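Local atomic coordinates of muramidase (Trichobolus zukalii, PDB entry 6ZMV), a protein that probably hydrolyses the glycan backbone of bacterial peptidoglycan, as a fungal lysozyme-type muramidase of glycoside hydrolase family 25. Residues 90-104 and 129-143. Residues are numbered along the deposited sequence; the frame is centred on the assembly and turned at random.
Sequences LPGMLDMEYGSTSSC and RYPMIYTGYYWWVEC. With GOL (glycerol), chain E; GOL (glycerol), chain D; SO4 (sulfate ion), chain G.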
ATOM      1  N   LEU A  90       0.702  -6.882  -7.378  1.00  4.41           N
ATOM      2  CA  LEU A  90       1.611  -6.224  -6.455  1.00  4.04           C
ATOM      3  C   LEU A  90       1.590  -6.920  -5.111  1.00  4.16           C
ATOM      4  O   LEU A  90       0.529  -7.403  -4.691  1.00  4.80           O
ATOM      5  CB  LEU A  90       1.213  -4.769  -6.239  1.00  4.64           C
ATOM      6  CG  LEU A  90       1.361  -3.865  -7.465  1.00  7.59           C
ATOM      7  CD1 LEU A  90       0.767  -2.482  -7.188  1.00 10.34           C
ATOM      8  CD2 LEU A  90       2.821  -3.756  -7.828  1.00 10.88           C
ATOM      9  N   PRO A  91       2.700  -6.917  -4.372  1.00  4.68           N
ATOM     10  CA  PRO A  91       2.606  -7.345  -2.986  1.00  4.96           C
ATOM     11  C   PRO A  91       1.615  -6.435  -2.279  1.00  3.80           C
ATOM     12  O   PRO A  91       1.552  -5.238  -2.524  1.00  4.44           O
ATOM     13  CB  PRO A  91       4.030  -7.177  -2.435  1.00  6.47           C
ATOM     14  CG  PRO A  91       4.721  -6.212  -3.404  1.00  8.71           C
ATOM     15  CD  PRO A  91       4.026  -6.394  -4.733  1.00  5.96           C
ATOM     16  N   GLY A  92       0.890  -6.991  -1.314  1.00  3.33           N
ATOM     17  CA  GLY A  92      -0.077  -6.211  -0.569  1.00  3.93           C
ATOM     18  C   GLY A  92       0.587  -5.045   0.153  1.00  3.61           C
ATOM     19  O   GLY A  92       1.752  -5.138   0.550  1.00  4.44           O
ATOM     20  N   MET A  93      -0.158  -3.960   0.350  1.00  3.33           N
ATOM     21  CA  MET A  93       0.356  -2.715   0.966  1.00  3.52           C
ATOM     22  C   MET A  93      -0.277  -2.493   2.348  1.00  3.16           C
ATOM     23  O   MET A  93      -1.518  -2.498   2.478  1.00  4.02           O
ATOM     24  CB  MET A  93       0.110  -1.529   0.019  1.00  3.62           C
ATOM     25  CG  MET A  93       0.662  -0.256   0.558  1.00  5.42           C
ATOM     26  SD  MET A  93       0.416   1.122  -0.613  1.00  6.11           S
ATOM     27  CE  MET A  93      -1.170   1.721  -0.085  1.00  7.66           C
ATOM     28  N   LEU A  94       0.573  -2.314   3.346  1.00  3.17           N
ATOM     29  CA  LEU A  94       0.190  -1.921   4.699  1.00  3.26           C
ATOM     30  C   LEU A  94       0.090  -0.413   4.787  1.00  3.39           C
ATOM     31  O   LEU A  94       1.107   0.268   4.609  1.00  4.68           O
ATOM     32  CB  LEU A  94       1.212  -2.436   5.697  1.00  3.73           C
ATOM     33  CG  LEU A  94       0.983  -2.059   7.143  1.00  4.07           C
ATOM     34  CD1 LEU A  94      -0.340  -2.526   7.695  1.00  3.95           C
ATOM     35  CD2 LEU A  94       2.086  -2.526   8.015  1.00  4.37           C
ATOM     36  N   ASP A  95      -1.101   0.118   4.977  0.50  4.35           N
ATOM     37  CA  ASP A  95      -1.381   1.572   4.951  0.50  4.94           C
ATOM     38  C   ASP A  95      -1.373   2.147   6.367  0.50  5.08           C
ATOM     39  O   ASP A  95      -2.319   1.949   7.104  0.50  5.20           O
ATOM     40  CB  ASP A  95      -2.737   1.820   4.269  0.50  5.23           C
ATOM     41  CG  ASP A  95      -3.232   3.245   4.361  0.50  7.90           C
ATOM     42  OD1 ASP A  95      -2.465   4.092   4.844  0.50  8.27           O
ATOM     43  OD2 ASP A  95      -4.395   3.500   3.991  0.50 12.79           O
ATOM     44  N   MET A  96      -0.302   2.848   6.721  1.00  4.78           N
ATOM     45  CA  MET A  96      -0.177   3.494   8.036  1.00  5.35           C
ATOM     46  C   MET A  96      -0.639   4.949   7.901  1.00  6.40           C
ATOM     47  O   MET A  96      -0.146   5.724   7.074  1.00  8.78           O
ATOM     48  CB  MET A  96       1.267   3.434   8.530  1.00  5.15           C
ATOM     49  CG  MET A  96       1.844   2.048   8.603  1.00  5.98           C
ATOM     50  SD  MET A  96       0.873   0.773   9.375  1.00  7.10           S
ATOM     51  CE  MET A  96       0.719   1.363  11.055  1.00  7.22           C
ATOM     52  N   GLU A  97      -1.591   5.318   8.721  1.00  7.74           N
ATOM     53  CA  GLU A  97      -2.324   6.594   8.627  1.00 10.66           C
ATOM     54  C   GLU A  97      -2.368   7.227  10.013  1.00  9.32           C
ATOM     55  O   GLU A  97      -2.345   6.468  11.026  1.00  8.33           O
ATOM     56  CB  GLU A  97      -3.788   6.325   8.258  1.00 13.39           C
ATOM     57  CG  GLU A  97      -4.023   5.716   6.904  1.00 15.01           C
ATOM     58  CD  GLU A  97      -4.038   6.745   5.811  1.00 15.52           C
ATOM     59  OE1 GLU A  97      -3.579   6.367   4.722  1.00 15.52           O
ATOM     60  OE2 GLU A  97      -4.460   7.909   6.036  1.00 20.58           O
ATOM     61  N   TYR A  98      -2.549   8.524  10.066  1.00  9.75           N
ATOM     62  CA  TYR A  98      -2.880   9.160  11.344  1.00 10.77           C
ATOM     63  C   TYR A  98      -4.157   8.539  11.907  1.00 12.60           C
ATOM     64  O   TYR A  98      -5.099   8.267  11.149  1.00 15.90           O
ATOM     65  CB  TYR A  98      -3.041  10.635  11.133  1.00 13.38           C
ATOM     66  CG  TYR A  98      -1.747  11.333  10.819  1.00 12.51           C
ATOM     67  CD1 TYR A  98      -0.895  11.723  11.821  1.00 16.58           C
ATOM     68  CD2 TYR A  98      -1.357  11.562   9.523  1.00 20.83           C
ATOM     69  CE1 TYR A  98       0.325  12.311  11.561  1.00 15.23           C
ATOM     70  CE2 TYR A  98      -0.143  12.155   9.235  1.00 20.22           C
ATOM     71  CZ  TYR A  98       0.691  12.556  10.252  1.00 18.20           C
ATOM     72  OH  TYR A  98       1.852  13.200   9.940  1.00 23.51           O
ATOM     73  N   GLY A  99      -4.180   8.332  13.222  1.00 13.10           N
ATOM     74  CA  GLY A  99      -5.316   7.725  13.947  1.00 20.27           C
ATOM     75  C   GLY A  99      -6.515   8.655  14.010  1.00 20.07           C
ATOM     76  O   GLY A  99      -6.363   9.883  13.749  1.00 22.90           O
ATOM     77  N   SER A 100      -7.665   8.095  14.417  1.00 23.29           N
ATOM     78  CA  SER A 100      -8.942   8.820  14.602  1.00 23.78           C
ATOM     79  C   SER A 100      -8.795   9.869  15.710  1.00 31.09           C
ATOM     80  O   SER A 100      -9.326  10.970  15.522  1.00 49.04           O
ATOM     81  CB  SER A 100     -10.035   7.882  14.884  1.00 33.54           C
ATOM     82  OG  SER A 100     -10.555   7.374  13.687  1.00 33.40           O
ATOM     83  N   THR A 101      -8.027   9.573  16.767  1.00 27.67           N
ATOM     84  CA  THR A 101      -7.965  10.404  18.007  1.00 26.71           C
ATOM     85  C   THR A 101      -6.550  10.866  18.306  1.00 27.58           C
ATOM     86  O   THR A 101      -6.384  11.726  19.166  1.00 34.64           O
ATOM     87  CB  THR A 101      -8.509   9.638  19.219  1.00 23.81           C
ATOM     88  OG1 THR A 101      -7.852   8.392  19.509  1.00 33.54           O
ATOM     89  CG2 THR A 101      -9.997   9.367  19.039  1.00 28.08           C
ATOM     90  N   SER A 102      -5.534  10.273  17.697  1.00 22.46           N
ATOM     91  CA  SER A 102      -4.132  10.622  17.937  1.00 18.02           C
ATOM     92  C   SER A 102      -3.300  10.025  16.822  1.00 11.25           C
ATOM     93  O   SER A 102      -3.576   8.916  16.274  1.00 13.22           O
ATOM     94  CB  SER A 102      -3.595  10.217  19.282  1.00 22.51           C
ATOM     95  OG  SER A 102      -3.368   8.841  19.354  1.00 22.66           O
ATOM     96  N   SER A 103      -2.191  10.672  16.593  1.00 11.20           N
ATOM     97  CA  SER A 103      -1.412  10.393  15.374  1.00  8.91           C
ATOM     98  C   SER A 103      -1.014   8.913  15.343  1.00  9.06           C
ATOM     99  O   SER A 103      -1.112   8.264  14.294  1.00  9.30           O
ATOM    100  CB  SER A 103      -0.212  11.267  15.283  1.00 10.94           C
ATOM    101  OG  SER A 103      -0.608  12.623  15.188  1.00 12.74           O
ATOM    102  N   CYS A 104      -0.505   8.427  16.474  1.00  9.63           N
ATOM    103  CA  CYS A 104       0.113   7.094  16.520  1.00 10.46           C
ATOM    104  C   CYS A 104      -0.807   6.048  17.169  1.00  9.47           C
ATOM    105  O   CYS A 104      -0.311   5.010  17.616  1.00  9.99           O
ATOM    106  CB  CYS A 104       1.452   7.246  17.211  1.00 11.75           C
ATOM    107  SG  CYS A 104       2.535   8.484  16.416  1.00 12.76           S
ATOM    108  N   ARG A 129       6.109 -13.241   0.451  1.00  5.46           N
ATOM    109  CA  ARG A 129       6.903 -12.038   0.297  1.00  5.98           C
ATOM    110  C   ARG A 129       6.463 -10.966   1.262  1.00  5.48           C
ATOM    111  O   ARG A 129       5.374 -10.995   1.830  1.00  5.33           O
ATOM    112  CB  ARG A 129       6.947 -11.558  -1.135  1.00  7.81           C
ATOM    113  CG  ARG A 129       5.622 -10.999  -1.583  1.00  6.71           C
ATOM    114  CD  ARG A 129       5.686 -10.647  -3.070  1.00  8.79           C
ATOM    115  NE  ARG A 129       6.667  -9.597  -3.389  1.00  9.30           N
ATOM    116  CZ  ARG A 129       6.853  -9.085  -4.575  1.00  8.57           C
ATOM    117  NH1 ARG A 129       7.701  -8.089  -4.740  1.00  8.83           N
ATOM    118  NH2 ARG A 129       6.138  -9.533  -5.586  1.00  8.48           N
ATOM    119  N   TYR A 130       7.366 -10.051   1.485  1.00  5.48           N
ATOM    120  CA  TYR A 130       7.083  -8.895   2.335  1.00  4.09           C
ATOM    121  C   TYR A 130       6.071  -7.965   1.677  1.00  4.36           C
ATOM    122  O   TYR A 130       6.091  -7.771   0.453  1.00  5.45           O
ATOM    123  CB  TYR A 130       8.379  -8.167   2.661  1.00  4.72           C
ATOM    124  CG  TYR A 130       9.246  -8.928   3.644  1.00  5.93           C
ATOM    125  CD1 TYR A 130       8.866  -9.011   4.974  1.00  8.00           C
ATOM    126  CD2 TYR A 130      10.449  -9.481   3.266  1.00  8.05           C
ATOM    127  CE1 TYR A 130       9.620  -9.680   5.904  1.00  9.33           C
ATOM    128  CE2 TYR A 130      11.233 -10.137   4.206  1.00  9.94           C
ATOM    129  CZ  TYR A 130      10.818 -10.248   5.525  1.00 11.16           C
ATOM    130  OH  TYR A 130      11.560 -10.867   6.519  1.00 14.31           O
ATOM    131  N   PRO A 131       5.226  -7.309   2.475  1.00  4.08           N
ATOM    132  CA  PRO A 131       4.327  -6.304   1.963  1.00  3.96           C
ATOM    133  C   PRO A 131       5.086  -5.015   1.708  1.00  3.47           C
ATOM    134  O   PRO A 131       6.160  -4.762   2.244  1.00  4.29           O
ATOM    135  CB  PRO A 131       3.320  -6.122   3.081  1.00  4.58           C
ATOM    136  CG  PRO A 131       4.172  -6.342   4.330  1.00  4.81           C
ATOM    137  CD  PRO A 131       5.183  -7.401   3.952  1.00  4.21           C
ATOM    138  N   MET A 132       4.438  -4.148   0.954  1.00  2.97           N
ATOM    139  CA  MET A 132       4.849  -2.729   0.887  1.00  3.68           C
ATOM    140  C   MET A 132       4.317  -2.012   2.133  1.00  3.39           C
ATOM    141  O   MET A 132       3.271  -2.420   2.685  1.00  4.32           O
ATOM    142  CB  MET A 132       4.292  -2.065  -0.375  1.00  3.71           C
ATOM    143  CG  MET A 132       4.547  -2.884  -1.632  1.00  4.82           C
ATOM    144  SD  MET A 132       4.388  -2.030  -3.180  1.00  5.92           S
ATOM    145  CE  MET A 132       2.616  -1.775  -3.176  1.00  5.65           C
ATOM    146  N   ILE A 133       4.990  -0.949   2.534  1.00  3.82           N
ATOM    147  CA  ILE A 133       4.554  -0.076   3.655  1.00  4.02           C
ATOM    148  C   ILE A 133       4.280   1.295   3.091  1.00  3.97           C
ATOM    149  O   ILE A 133       5.226   1.904   2.521  1.00  4.32           O
ATOM    150  CB  ILE A 133       5.556  -0.042   4.793  1.00  4.12           C
ATOM    151  CG1 ILE A 133       5.668  -1.431   5.425  1.00  4.53           C
ATOM    152  CG2 ILE A 133       5.158   1.006   5.806  1.00  4.91           C
ATOM    153  CD1 ILE A 133       6.814  -1.525   6.450  1.00  5.00           C
ATOM    154  N   TYR A 134       3.081   1.811   3.301  1.00  3.39           N
ATOM    155  CA  TYR A 134       2.687   3.182   2.959  1.00  2.88           C
ATOM    156  C   TYR A 134       2.787   4.036   4.188  1.00  3.08           C
ATOM    157  O   TYR A 134       2.267   3.678   5.265  1.00  3.86           O
ATOM    158  CB  TYR A 134       1.250   3.195   2.419  1.00  3.58           C
ATOM    159  CG  TYR A 134       0.649   4.563   2.258  1.00  4.00           C
ATOM    160  CD1 TYR A 134       0.067   5.213   3.332  1.00  4.65           C
ATOM    161  CD2 TYR A 134       0.596   5.182   1.028  1.00  3.96           C
ATOM    162  CE1 TYR A 134      -0.524   6.453   3.168  1.00  4.65           C
ATOM    163  CE2 TYR A 134       0.026   6.431   0.871  1.00  4.71           C
ATOM    164  CZ  TYR A 134      -0.540   7.078   1.939  1.00  4.43           C
ATOM    165  OH  TYR A 134      -1.149   8.291   1.775  1.00  6.56           O
ATOM    166  N   THR A 135       3.400   5.188   4.031  1.00  3.68           N
ATOM    167  CA  THR A 135       3.493   6.176   5.114  1.00  4.03           C
ATOM    168  C   THR A 135       3.779   7.537   4.530  1.00  4.39           C
ATOM    169  O   THR A 135       4.409   7.663   3.462  1.00  4.96           O
ATOM    170  CB  THR A 135       4.591   5.774   6.139  1.00  5.10           C
ATOM    171  OG1 THR A 135       4.597   6.632   7.281  1.00  5.34           O
ATOM    172  CG2 THR A 135       5.980   5.671   5.546  1.00  5.42           C
ATOM    173  N   GLY A 136       3.484   8.569   5.305  1.00  5.25           N
ATOM    174  CA  GLY A 136       4.105   9.882   5.114  1.00  6.70           C
ATOM    175  C   GLY A 136       5.376   9.982   5.924  1.00  6.14           C
ATOM    176  O   GLY A 136       5.593   9.206   6.845  1.00  6.31           O
ATOM    177  N   TYR A 137       6.186  10.978   5.635  1.00  7.00           N
ATOM    178  CA  TYR A 137       7.506  11.132   6.257  1.00  6.47           C
ATOM    179  C   TYR A 137       7.328  11.422   7.759  1.00  5.55           C
ATOM    180  O   TYR A 137       7.911  10.726   8.596  1.00  6.05           O
ATOM    181  CB  TYR A 137       8.254  12.287   5.605  1.00  7.17           C
ATOM    182  CG  TYR A 137       9.581  12.573   6.260  1.00  7.77           C
ATOM    183  CD1 TYR A 137      10.684  11.841   5.873  1.00 11.08           C
ATOM    184  CD2 TYR A 137       9.740  13.552   7.216  1.00  7.81           C
ATOM    185  CE1 TYR A 137      11.909  12.043   6.456  1.00 12.76           C
ATOM    186  CE2 TYR A 137      10.968  13.781   7.761  1.00 10.65           C
ATOM    187  CZ  TYR A 137      12.053  13.006   7.415  1.00 11.12           C
ATOM    188  OH  TYR A 137      13.284  13.243   7.952  1.00 18.56           O
ATOM    189  N   TYR A 138       6.535  12.426   8.104  1.00  6.54           N
ATOM    190  CA  TYR A 138       6.439  12.803   9.524  1.00  7.12           C
ATOM    191  C   TYR A 138       5.719  11.728  10.340  1.00  6.62           C
ATOM    192  O   TYR A 138       6.089  11.561  11.505  1.00  7.55           O
ATOM    193  CB  TYR A 138       5.810  14.174   9.727  1.00  9.27           C
ATOM    194  CG  TYR A 138       6.680  15.251   9.160  1.00 10.31           C
ATOM    195  CD1 TYR A 138       7.892  15.540   9.763  1.00 12.94           C
ATOM    196  CD2 TYR A 138       6.352  15.927   8.016  1.00 13.64           C
ATOM    197  CE1 TYR A 138       8.752  16.498   9.264  1.00 15.19           C
ATOM    198  CE2 TYR A 138       7.211  16.865   7.487  1.00 16.92           C
ATOM    199  CZ  TYR A 138       8.421  17.142   8.096  1.00 14.00           C
ATOM    200  OH  TYR A 138       9.220  18.096   7.487  1.00 24.29           O
ATOM    201  N   TRP A 139       4.780  10.999   9.755  1.00  5.42           N
ATOM    202  CA  TRP A 139       4.118   9.898  10.450  1.00  6.01           C
ATOM    203  C   TRP A 139       5.180   8.883  10.850  1.00  5.12           C
ATOM    204  O   TRP A 139       5.273   8.417  11.968  1.00  6.00           O
ATOM    205  CB  TRP A 139       2.991   9.246   9.613  1.00  6.07           C
ATOM    206  CG  TRP A 139       2.186   8.302  10.432  1.00  6.10           C
ATOM    207  CD1 TRP A 139       1.038   8.615  11.096  1.00  9.13           C
ATOM    208  CD2 TRP A 139       2.503   6.944  10.780  1.00  5.33           C
ATOM    209  NE1 TRP A 139       0.591   7.535  11.795  1.00  8.92           N
ATOM    210  CE2 TRP A 139       1.487   6.512  11.663  1.00  6.64           C
ATOM    211  CE3 TRP A 139       3.528   6.054  10.480  1.00  4.86           C
ATOM    212  CZ2 TRP A 139       1.501   5.251  12.251  1.00  7.26           C
ATOM    213  CZ3 TRP A 139       3.521   4.796  11.037  1.00  5.18           C
ATOM    214  CH2 TRP A 139       2.548   4.415  11.955  1.00  5.45           C
ATOM    215  N   TRP A 140       6.017   8.498   9.894  1.00  4.42           N
ATOM    216  CA  TRP A 140       7.026   7.433  10.193  1.00  4.42           C
ATOM    217  C   TRP A 140       8.003   7.944  11.259  1.00  5.07           C
ATOM    218  O   TRP A 140       8.381   7.193  12.160  1.00  5.23           O
ATOM    219  CB  TRP A 140       7.762   7.066   8.892  1.00  5.16           C
ATOM    220  CG  TRP A 140       8.559   5.820   9.028  1.00  4.83           C
ATOM    221  CD1 TRP A 140       9.872   5.666   9.317  1.00  5.25           C
ATOM    222  CD2 TRP A 140       7.988   4.491   9.091  1.00  4.16           C
ATOM    223  NE1 TRP A 140      10.166   4.334   9.489  1.00  5.15           N
ATOM    224  CE2 TRP A 140       9.034   3.611   9.373  1.00  4.62           C
ATOM    225  CE3 TRP A 140       6.707   3.973   8.900  1.00  4.83           C
ATOM    226  CZ2 TRP A 140       8.831   2.244   9.483  1.00  4.83           C
ATOM    227  CZ3 TRP A 140       6.504   2.619   8.993  1.00  4.76           C
ATOM    228  CH2 TRP A 140       7.551   1.791   9.312  1.00  5.50           C
ATOM    229  N   VAL A 141       8.442   9.195  11.120  1.00  6.11           N
ATOM    230  CA  VAL A 141       9.424   9.724  12.068  1.00  6.24           C
ATOM    231  C   VAL A 141       8.818   9.686  13.482  1.00  6.02           C
ATOM    232  O   VAL A 141       9.430   9.118  14.419  1.00  6.64           O
ATOM    233  CB  VAL A 141       9.887  11.111  11.683  1.00  6.11           C
ATOM    234  CG1 VAL A 141      10.672  11.764  12.811  1.00  7.41           C
ATOM    235  CG2 VAL A 141      10.655  11.130  10.379  1.00  7.66           C
ATOM    236  N   GLU A 142       7.655  10.282  13.680  1.00  7.01           N
ATOM    237  CA  GLU A 142       7.111  10.378  15.064  1.00  7.51           C
ATOM    238  C   GLU A 142       6.631   9.016  15.566  1.00  7.88           C
ATOM    239  O   GLU A 142       6.860   8.685  16.700  1.00  9.38           O
ATOM    240  CB  GLU A 142       5.924  11.323  15.074  1.00  8.68           C
ATOM    241  CG  GLU A 142       5.208  11.402  16.406  1.00  9.97           C
ATOM    242  CD  GLU A 142       4.095  12.396  16.520  1.00 17.01           C
ATOM    243  OE1 GLU A 142       3.648  12.586  17.656  1.00 23.25           O
ATOM    244  OE2 GLU A 142       3.522  12.793  15.487  1.00 16.87           O
ATOM    245  N   CYS A 143       5.975   8.234  14.732  1.00  6.61           N
ATOM    246  CA  CYS A 143       5.213   7.084  15.235  1.00  6.60           C
ATOM    247  C   CYS A 143       6.100   5.840  15.362  1.00  5.96           C
ATOM    248  O   CYS A 143       5.774   4.925  16.123  1.00  6.78           O
ATOM    249  CB  CYS A 143       3.990   6.781  14.372  1.00  8.06           C
ATOM    250  SG  CYS A 143       2.752   8.089  14.456  1.00  9.58           S
TER
HETATM  251  C1  GOL E 303       0.468   9.394   7.156  1.00 23.31           C
HETATM  252  O1  GOL E 303       1.142   8.133   7.053  1.00 12.58           O
HETATM  253  C2  GOL E 303      -0.520   9.692   6.035  1.00 21.01           C
HETATM  254  O2  GOL E 303      -1.299  10.825   6.398  1.00 30.45           O
HETATM  255  C3  GOL E 303       0.068   9.986   4.682  1.00 26.40           C
HETATM  256  O3  GOL E 303      -0.994  10.158   3.733  1.00 30.55           O
HETATM  257  C1  GOL D 302      -3.890   4.550  -0.011  1.00 28.10           C
HETATM  258  O1  GOL D 302      -2.700   4.825  -0.718  1.00 35.47           O
HETATM  259  C2  GOL D 302      -4.016   5.557   1.090  1.00 23.80           C
HETATM  260  O2  GOL D 302      -3.964   6.875   0.545  1.00 19.40           O
HETATM  261  C3  GOL D 302      -5.279   5.395   1.880  1.00 23.12           C
HETATM  262  O3  GOL D 302      -5.590   6.636   2.477  1.00 27.54           O
HETATM  263  S   SO4 G 305      10.537 -10.696  -0.874  0.50 18.79           S
HETATM  264  O1  SO4 G 305      10.060 -11.024   0.449  0.50 17.84           O
HETATM  265  O2  SO4 G 305       9.699  -9.614  -1.282  0.50 29.56           O
HETATM  266  O3  SO4 G 305      11.903 -10.243  -0.742  0.50 20.89           O
HETATM  267  O4  SO4 G 305      10.417 -11.792  -1.809  0.50 18.80           O
HETATM  268  O   HOH W   1       3.189  12.048   7.454  1.00 13.51           O
HETATM  269  O   HOH W   2       3.391  12.498  12.676  1.00 18.01           O
HETATM  270  O   HOH W   3       1.462  14.216  15.417  1.00 23.00           O
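W139, M132 and Y134 bury the most surface in this contact, which pairs parallel strands of the family 25 barrel, 93-95 and 132-136, in a beta-alpha-beta unit crossing over through helix 109-127. Backbone bonds alternate between the strands, from M132 N to G92 O through to M96 N on Y134 O; Y134 N meets L94 O almost straight (2.8 Å). At the start of the pairing, M132 lays CG against P91 CG (3.8 Å) and bends back at chi3, bringing CE to P91 O and M93 CB. Y134, on the same sheet face, has CG anti to the backbone N (chi1 170°), which sets its ring across M93, whose SD lies 3.8 Å from Y134 CB, an oblique Met-aromatic contact. E97 OE1 approaches Y134 CE1, the carboxylate and ring planes 10° apart. Y134 OH is hydrogen-bonded to Q179 and accepts from a glycerol, probably from the crystallisation liquor. Beyond the strands, the W139 indole is clamped between M96 CB, 3.6 Å above one face, and C143 SG above the other, while its CD1 edge points into the Y98 ring in a T-shaped stack (planes at 85°). Without the indole, as with an alanine here, a gap would probably open between M96 and the C104-C143 disulfide and Y98 lose its edge-on partner. W139 NE1 donates to S103 O (3.1 Å) from above the carbonyl plane, on the face opposite G99 N.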